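Local coordinates for protein alpha-galactosidase (Thermus thermophilus, PDB 6LCJ) that probably hydrolyses terminal alpha-galactosides as a thermostable, hexameric glycoside hydrolase of the GH36 family, at residues R125-G130 with G313-A318. Numbering follows the deposited sequence.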
# COMPACT_ATOMS: atom_id res chain seq x y z
N ARG E 125 9.73 9.04 32.54
CA ARG E 125 10.53 9.83 31.62
C ARG E 125 10.07 11.28 31.65
O ARG E 125 8.93 11.58 31.29
CB ARG E 125 10.45 9.27 30.20
CG ARG E 125 11.34 10.01 29.20
CD ARG E 125 11.32 9.38 27.84
NE ARG E 125 11.86 8.03 27.88
CZ ARG E 125 11.63 7.11 26.95
NH1 ARG E 125 10.85 7.40 25.91
NH2 ARG E 125 12.18 5.91 27.06
N TYR E 126 10.96 12.17 32.09
CA TYR E 126 10.70 13.60 32.01
C TYR E 126 10.91 14.07 30.57
O TYR E 126 11.86 13.66 29.91
CB TYR E 126 11.62 14.36 32.96
CG TYR E 126 11.08 14.49 34.38
CD1 TYR E 126 10.11 15.43 34.71
CD2 TYR E 126 11.56 13.67 35.40
CE1 TYR E 126 9.61 15.53 36.01
CE2 TYR E 126 11.08 13.78 36.69
CZ TYR E 126 10.11 14.70 36.99
OH TYR E 126 9.65 14.79 38.28
N ALA E 127 10.00 14.92 30.09
CA ALA E 127 10.09 15.39 28.71
C ALA E 127 11.16 16.48 28.56
O ALA E 127 12.01 16.40 27.67
CB ALA E 127 8.73 15.90 28.24
N GLY E 128 11.11 17.50 29.41
CA GLY E 128 12.16 18.50 29.41
C GLY E 128 13.28 18.18 30.38
O GLY E 128 13.91 17.12 30.29
N LYS E 129 13.55 19.09 31.30
CA LYS E 129 14.63 18.84 32.25
C LYS E 129 14.18 17.82 33.29
O LYS E 129 12.99 17.71 33.61
CB LYS E 129 15.06 20.15 32.93
CG LYS E 129 13.91 21.07 33.33
CD LYS E 129 14.31 22.00 34.48
CE LYS E 129 13.11 22.34 35.36
NZ LYS E 129 13.48 23.08 36.61
N GLY E 130 15.16 17.06 33.81
CA GLY E 130 14.96 15.98 34.76
C GLY E 130 14.17 16.35 36.01
O GLY E 130 13.57 17.43 36.08
N GLY E 313 1.58 18.89 25.20
CA GLY E 313 1.51 17.83 26.18
C GLY E 313 2.48 18.07 27.30
O GLY E 313 2.70 19.22 27.69
N ALA E 314 3.11 16.99 27.80
CA ALA E 314 4.06 17.11 28.90
C ALA E 314 5.09 18.20 28.65
O ALA E 314 5.52 18.88 29.59
CB ALA E 314 4.76 15.78 29.15
N GLU E 315 5.47 18.41 27.38
CA GLU E 315 6.47 19.41 27.02
C GLU E 315 6.00 20.84 27.29
O GLU E 315 6.83 21.74 27.44
CB GLU E 315 6.84 19.28 25.55
CG GLU E 315 7.52 17.98 25.18
CD GLU E 315 6.55 16.78 25.04
OE1 GLU E 315 5.30 16.96 25.13
OE2 GLU E 315 7.05 15.64 24.84
N GLY E 316 4.69 21.07 27.34
CA GLY E 316 4.15 22.39 27.56
C GLY E 316 3.81 22.71 28.99
O GLY E 316 3.31 23.80 29.27
N GLU E 317 4.09 21.80 29.92
CA GLU E 317 3.63 22.02 31.29
C GLU E 317 4.37 23.18 31.95
O GLU E 317 3.75 23.96 32.70
CB GLU E 317 3.77 20.72 32.09
CG GLU E 317 2.68 19.70 31.77
CD GLU E 317 2.69 18.49 32.69
OE1 GLU E 317 3.52 18.43 33.62
OE2 GLU E 317 1.84 17.59 32.50
N ALA E 318 5.67 23.34 31.68
CA ALA E 318 6.42 24.49 32.23
C ALA E 318 5.85 25.83 31.77
O ALA E 318 5.70 26.75 32.58
CB ALA E 318 7.91 24.39 31.88
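Ala127 and Glu315 have the nearest CA atoms of the two segments, 5.7 Å apart. Strand 122-126 of an N-terminal antiparallel sheet ends at Tyr126, and the chain then bends through Ala127 and Gly128 into the turn that leads to strand 132-137. Opposite it, residues 313-316 curl into a turn closed by a 2.7 Å hydrogen bond from Gly316 N to Gly313 O, just ahead of helix 317-331. With phi at 136°, any side chain at Gly313 would collide with the carbonyl O of the residue before.

The methyl of Ala127 points into this turn and carries the contact. Ala314 meets it methyl to methyl, CB to CB at 4.1 Å, while Glu315 lays its bent side chain alongside, CG lying 3.9 Å and OE2 3.8 Å from Ala127 CB. That bend, at chi2 (78°), keeps the carboxylate beside the methyl; OE1, farther from it, forms a salt bridge with Arg114 of neighbouring strand 113-117. Short side chains suit positions 127 and 314, where the backbones run close; glutamate sets CG and OE2 against the methyl and gives OE1 to the arginine. Nearby, Ala314 N is bonded to Asp79, and buried Glu317 is bonded through its carboxylate to Gly112 N and Trp50 NE1.

The contact thus joins the rim of the N-terminal beta domain to the start of a helix in the TIM-barrel domain. Directly, the segments share a small van der Waals contact, 99 Å² summed over both sides, made by two methyls and the flank of a glutamate; the polar ties between the domains here run through neighbours such as Arg114 and Gly112.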